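Local coordinates for protein putative metalloprotease II (Bacteroides fragilis, PDB 4ON1) that probably acts as a secreted zinc-dependent endopeptidase related to fragilysin, with an N-terminal domain and a zinc-bearing matrixin-like catalytic domain, at residues 158-161 against 162-166; 218-221 against 222-226. One frame throughout, in Å; residues are numbered along the deposited sequence.

The two contacts come one after the other along the chain, and their centres lie about 16 Å apart; the nearest atoms are about 6 Å from each other, so they do not touch. Contact 1 is the junction where strand 153-159, paired with strand 102-109, turns into the short helix 160-165. Contact 2 is a piece of helix 217-230, close to the centre of the chain. Y122 links the two, touching I158 and hydrogen-bonding to H218, while Y109 on strand 102-109 bonds to the same histidine. Through Q223, contact 2 also bonds to the start of zinc-binding helix 331-340, so helix 217-230 ties the N-terminal region to the metal-binding part.

Contact 1: 158-161 against 162-166; sequences IDIT and KAIGN
The chain passes from strand 153-159 straight into helix 160-165, and three i to i+4 backbone bonds hold this short helix: A163 N to D159 O (3.0 Å), I164 N to I160 O (2.8 Å) and G165 N to T161 O (3.0 Å). This is a strand-to-helix junction with D159 as the N-cap. Aspartate suits the place because its carboxylate can accept from an early backbone N-H of the helix that lacks a carbonyl one turn back. CG stands anti to the backbone N (chi1 -164°), which carries OD2 forward to K162 N at 3.1 Å. The bond is straight at the hydrogen, 165°, yet the nitrogen sits well above the carboxylate plane. The negative group at this end would probably also interact favourably with the helix dipole. K162 folds back over the same carboxylate, its chain bent at chi2 and chi4, so that CD lies against OD1 and NZ makes a long salt bridge to it. D102 comes close to OD1 as well, so the ammonium may also ease the repulsion between two acids. T161 turns its hydroxyl to the neighbouring strand, where OG1 bonds to L103. Branched I160 and I164, one turn apart, supply an apolar flank, and I164 continues it to P329, Y356 and P358. There the two side chains meet through methyls, I160 CG2 lying 3.9 Å from I164 CD1.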
ATOM      1  N   ILE A 158      -5.747  -5.752  13.586  1.00 15.58           N
ATOM      2  CA  ILE A 158      -4.293  -5.797  13.698  1.00 17.20           C
ATOM      3  C   ILE A 158      -3.749  -4.459  14.183  1.00 21.68           C
ATOM      4  O   ILE A 158      -4.054  -3.419  13.602  1.00 20.53           O
ATOM      5  CB  ILE A 158      -3.624  -6.126  12.355  1.00 20.72           C
ATOM      6  CG1 ILE A 158      -4.249  -7.369  11.729  1.00 22.13           C
ATOM      7  CG2 ILE A 158      -2.125  -6.324  12.552  1.00 26.12           C
ATOM      8  CD1 ILE A 158      -3.918  -8.630  12.498  1.00 38.66           C
ATOM      9  N   ASP A 159      -2.932  -4.482  15.230  1.00 20.02           N
ATOM     10  CA  ASP A 159      -2.261  -3.265  15.661  1.00 24.69           C
ATOM     11  C   ASP A 159      -0.968  -3.096  14.864  1.00 22.93           C
ATOM     12  O   ASP A 159       0.036  -3.741  15.157  1.00 24.21           O
ATOM     13  CB  ASP A 159      -1.975  -3.308  17.164  1.00 27.88           C
ATOM     14  CG  ASP A 159      -1.635  -1.943  17.736  1.00 33.87           C
ATOM     15  OD1 ASP A 159      -2.062  -1.662  18.876  1.00 32.54           O
ATOM     16  OD2 ASP A 159      -0.939  -1.157  17.057  1.00 29.85           O
ATOM     17  N   ILE A 160      -1.003  -2.230  13.855  1.00 23.32           N
ATOM     18  CA  ILE A 160       0.154  -2.018  12.987  1.00 24.97           C
ATOM     19  C   ILE A 160       1.330  -1.431  13.762  1.00 25.48           C
ATOM     20  O   ILE A 160       2.477  -1.851  13.602  1.00 26.25           O
ATOM     21  CB  ILE A 160      -0.190  -1.062  11.820  1.00 24.27           C
ATOM     22  CG1 ILE A 160      -1.410  -1.567  11.038  1.00 32.37           C
ATOM     23  CG2 ILE A 160       1.020  -0.849  10.898  1.00 24.97           C
ATOM     24  CD1 ILE A 160      -1.221  -2.935  10.418  1.00 38.77           C
ATOM     25  N   THR A 161       1.033  -0.453  14.608  1.00 24.34           N
ATOM     26  CA  THR A 161       2.056   0.198  15.407  1.00 24.91           C
ATOM     27  C   THR A 161       2.819  -0.810  16.261  1.00 28.90           C
ATOM     28  O   THR A 161       4.046  -0.772  16.329  1.00 30.94           O
ATOM     29  CB  THR A 161       1.440   1.287  16.286  1.00 27.29           C
ATOM     30  OG1 THR A 161       0.833   2.275  15.441  1.00 29.34           O
ATOM     31  CG2 THR A 161       2.502   1.939  17.164  1.00 21.39           C
ATOM     32  N   LYS A 162       2.089  -1.717  16.902  1.00 26.73           N
ATOM     33  CA  LYS A 162       2.710  -2.780  17.685  1.00 25.28           C
ATOM     34  C   LYS A 162       3.558  -3.694  16.812  1.00 28.49           C
ATOM     35  O   LYS A 162       4.702  -4.000  17.152  1.00 32.70           O
ATOM     36  CB  LYS A 162       1.647  -3.608  18.406  1.00 30.66           C
ATOM     37  CG  LYS A 162       1.596  -3.410  19.907  1.00 43.59           C
ATOM     38  CD  LYS A 162       0.729  -2.238  20.304  1.00 56.49           C
ATOM     39  CE  LYS A 162       0.278  -2.369  21.755  1.00 62.78           C
ATOM     40  NZ  LYS A 162      -0.605  -3.559  21.957  1.00 65.31           N
ATOM     41  N   ALA A 163       2.994  -4.119  15.682  1.00 32.16           N
ATOM     42  CA  ALA A 163       3.688  -5.005  14.750  1.00 34.43           C
ATOM     43  C   ALA A 163       5.003  -4.404  14.257  1.00 37.03           C
ATOM     44  O   ALA A 163       6.015  -5.100  14.145  1.00 44.79           O
ATOM     45  CB  ALA A 163       2.795  -5.336  13.577  1.00 23.49           C
ATOM     46  N   ILE A 164       4.978  -3.112  13.959  1.00 31.69           N
ATOM     47  CA  ILE A 164       6.177  -2.401  13.544  1.00 34.58           C
ATOM     48  C   ILE A 164       7.194  -2.362  14.688  1.00 37.19           C
ATOM     49  O   ILE A 164       8.389  -2.569  14.475  1.00 44.33           O
ATOM     50  CB  ILE A 164       5.858  -0.965  13.082  1.00 33.25           C
ATOM     51  CG1 ILE A 164       5.027  -0.977  11.799  1.00 30.88           C
ATOM     52  CG2 ILE A 164       7.137  -0.179  12.846  1.00 32.69           C
ATOM     53  CD1 ILE A 164       4.660   0.418  11.319  1.00 35.91           C
ATOM     54  N   GLY A 165       6.715  -2.099  15.900  1.00 36.14           N
ATOM     55  CA  GLY A 165       7.588  -1.983  17.060  1.00 40.62           C
ATOM     56  C   GLY A 165       8.368  -3.241  17.404  1.00 50.03           C
ATOM     57  O   GLY A 165       9.400  -3.175  18.077  1.00 53.12           O
ATOM     58  N   ASN A 166       7.879  -4.388  16.941  1.00 51.66           N
ATOM     59  CA  ASN A 166       8.539  -5.666  17.190  1.00 64.30           C
ATOM     60  C   ASN A 166       9.505  -6.072  16.073  1.00 68.22           C
ATOM     61  O   ASN A 166      10.125  -7.133  16.134  1.00 73.02           O
ATOM     62  CB  ASN A 166       7.501  -6.766  17.414  1.00 67.45           C
ATOM     63  CG  ASN A 166       6.926  -6.747  18.818  1.00 78.72           C
ATOM     64  OD1 ASN A 166       6.659  -5.684  19.380  1.00 84.90           O
ATOM     65  ND2 ASN A 166       6.752  -7.929  19.401  1.00 86.57           N
TER

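Contact 2: 218-221 against 222-226; sequences HDIT and SQIQA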
ATOM      1  N   HIS A 218      -5.467  -7.756   0.618  1.00 13.38           N
ATOM      2  CA  HIS A 218      -5.690  -6.496   1.323  1.00 13.56           C
ATOM      3  C   HIS A 218      -4.384  -5.769   1.648  1.00 12.80           C
ATOM      4  O   HIS A 218      -4.370  -4.549   1.779  1.00 15.53           O
ATOM      5  CB  HIS A 218      -6.469  -6.733   2.617  1.00 15.02           C
ATOM      6  CG  HIS A 218      -5.666  -7.413   3.675  1.00 21.35           C
ATOM      7  ND1 HIS A 218      -5.484  -8.779   3.706  1.00 15.89           N
ATOM      8  CD2 HIS A 218      -4.965  -6.913   4.720  1.00 15.79           C
ATOM      9  CE1 HIS A 218      -4.722  -9.094   4.738  1.00 22.73           C
ATOM     10  NE2 HIS A 218      -4.390  -7.979   5.369  1.00 23.75           N
ATOM     11  N   ASP A 219      -3.293  -6.513   1.815  1.00 16.28           N
ATOM     12  CA  ASP A 219      -1.992  -5.879   2.026  1.00 14.30           C
ATOM     13  C   ASP A 219      -1.564  -5.064   0.804  1.00 16.32           C
ATOM     14  O   ASP A 219      -1.053  -3.955   0.937  1.00 18.31           O
ATOM     15  CB  ASP A 219      -0.912  -6.920   2.343  1.00 12.09           C
ATOM     16  CG  ASP A 219      -0.925  -7.352   3.799  1.00 28.17           C
ATOM     17  OD1 ASP A 219      -1.346  -6.545   4.660  1.00 27.72           O
ATOM     18  OD2 ASP A 219      -0.497  -8.490   4.084  1.00 23.92           O
ATOM     19  N   ILE A 220      -1.776  -5.621  -0.383  1.00 12.26           N
ATOM     20  CA  ILE A 220      -1.397  -4.931  -1.613  1.00 13.34           C
ATOM     21  C   ILE A 220      -2.116  -3.592  -1.725  1.00 12.03           C
ATOM     22  O   ILE A 220      -1.499  -2.566  -2.022  1.00 12.93           O
ATOM     23  CB  ILE A 220      -1.693  -5.801  -2.847  1.00 15.25           C
ATOM     24  CG1 ILE A 220      -0.858  -7.084  -2.781  1.00 15.57           C
ATOM     25  CG2 ILE A 220      -1.379  -5.045  -4.131  1.00 12.23           C
ATOM     26  CD1 ILE A 220      -1.198  -8.103  -3.857  1.00 17.52           C
ATOM     27  N   THR A 221      -3.425  -3.596  -1.485  1.00 10.15           N
ATOM     28  CA  THR A 221      -4.184  -2.359  -1.618  1.00 14.42           C
ATOM     29  C   THR A 221      -3.949  -1.435  -0.418  1.00 17.25           C
ATOM     30  O   THR A 221      -4.080  -0.223  -0.543  1.00 14.05           O
ATOM     31  CB  THR A 221      -5.679  -2.631  -1.816  1.00 17.78           C
ATOM     32  OG1 THR A 221      -6.146  -3.539  -0.812  1.00 14.15           O
ATOM     33  CG2 THR A 221      -5.903  -3.257  -3.213  1.00 11.72           C
ATOM     34  N   SER A 222      -3.575  -1.992   0.733  1.00 12.78           N
ATOM     35  CA  SER A 222      -3.127  -1.141   1.843  1.00 17.95           C
ATOM     36  C   SER A 222      -1.816  -0.432   1.489  1.00 11.38           C
ATOM     37  O   SER A 222      -1.646   0.745   1.805  1.00 14.76           O
ATOM     38  CB  SER A 222      -2.940  -1.945   3.134  1.00 16.07           C
ATOM     39  OG  SER A 222      -4.177  -2.432   3.620  1.00 24.64           O
ATOM     40  N   GLN A 223      -0.899  -1.137   0.827  1.00 10.11           N
ATOM     41  CA  GLN A 223       0.333  -0.505   0.347  1.00 17.94           C
ATOM     42  C   GLN A 223       0.028   0.587  -0.677  1.00 19.44           C
ATOM     43  O   GLN A 223       0.663   1.645  -0.685  1.00 11.20           O
ATOM     44  CB  GLN A 223       1.271  -1.535  -0.280  1.00  9.04           C
ATOM     45  CG  GLN A 223       1.817  -2.596   0.679  1.00 13.77           C
ATOM     46  CD  GLN A 223       3.038  -2.117   1.437  1.00 16.06           C
ATOM     47  OE1 GLN A 223       3.722  -1.190   1.004  1.00 18.22           O
ATOM     48  NE2 GLN A 223       3.339  -2.767   2.557  1.00 17.44           N
ATOM     49  N   ILE A 224      -0.946   0.311  -1.541  1.00 13.83           N
ATOM     50  CA  ILE A 224      -1.366   1.242  -2.584  1.00 11.18           C
ATOM     51  C   ILE A 224      -1.952   2.515  -1.992  1.00 12.69           C
ATOM     52  O   ILE A 224      -1.727   3.617  -2.498  1.00 11.40           O
ATOM     53  CB  ILE A 224      -2.417   0.602  -3.512  1.00 12.46           C
ATOM     54  CG1 ILE A 224      -1.762  -0.391  -4.471  1.00 13.70           C
ATOM     55  CG2 ILE A 224      -3.167   1.654  -4.292  1.00  8.80           C
ATOM     56  CD1 ILE A 224      -2.787  -1.246  -5.216  1.00 10.96           C
ATOM     57  N   GLN A 225      -2.723   2.349  -0.925  1.00  9.82           N
ATOM     58  CA  GLN A 225      -3.317   3.474  -0.228  1.00 18.41           C
ATOM     59  C   GLN A 225      -2.230   4.445   0.243  1.00 16.01           C
ATOM     60  O   GLN A 225      -2.357   5.660   0.093  1.00 13.16           O
ATOM     61  CB  GLN A 225      -4.147   2.968   0.949  1.00 11.47           C
ATOM     62  CG  GLN A 225      -4.763   4.042   1.800  1.00 21.38           C
ATOM     63  CD  GLN A 225      -6.232   4.201   1.518  1.00 41.89           C
ATOM     64  OE1 GLN A 225      -7.066   3.407   1.977  1.00 28.82           O
ATOM     65  NE2 GLN A 225      -6.566   5.227   0.746  1.00 23.53           N
ATOM     66  N   ALA A 226      -1.155   3.894   0.797  1.00 12.56           N
ATOM     67  CA  ALA A 226      -0.019   4.707   1.227  1.00 17.38           C
ATOM     68  C   ALA A 226       0.663   5.411   0.049  1.00 15.32           C
ATOM     69  O   ALA A 226       1.025   6.586   0.156  1.00 14.82           O
ATOM     70  CB  ALA A 226       0.976   3.857   1.987  1.00 11.23           C
TER
HETATM   71  O   HOH W   1       0.551  -3.971   3.708  1.00 20.72           O
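S222 and H218 meet one turn apart on the buried helix 217-230, joined twice through the same carbonyl. With OG beside its own backbone N (chi1 -67°), the serine hydroxyl folds back on the helix and donates to H218 O at 2.8 Å. S222 N donates to that oxygen from the opposite face of the carbonyl plane, at 2.9 Å. A small hydroxyl that can be satisfied by its own helix suits a position closed over by I87. H218 sends its ring elsewhere: ND1 bonds to Y109 and NE2 to Y122, so both nitrogens are satisfied. Q223 CG lies 3.2 Å from D219 O, and the bend at chi2 (-84°) then leads the amide away from the helix. Glutamine suits this place because its amide both donates and accepts: NE2 donates to H328 O, and OE1 accepts from L332 N in the first turn of zinc-binding helix 331-340. A water accepts from Q223 NE2 at 3.2 Å and may donate to D219 O, though other acceptors compete for its protons. D219 and T221 turn their polar ends to S326 and Y92. Along the apolar side, I220 and I224 lie against I246 of strand 240-248, with I220 CG2 4.2 Å from I224 CD1.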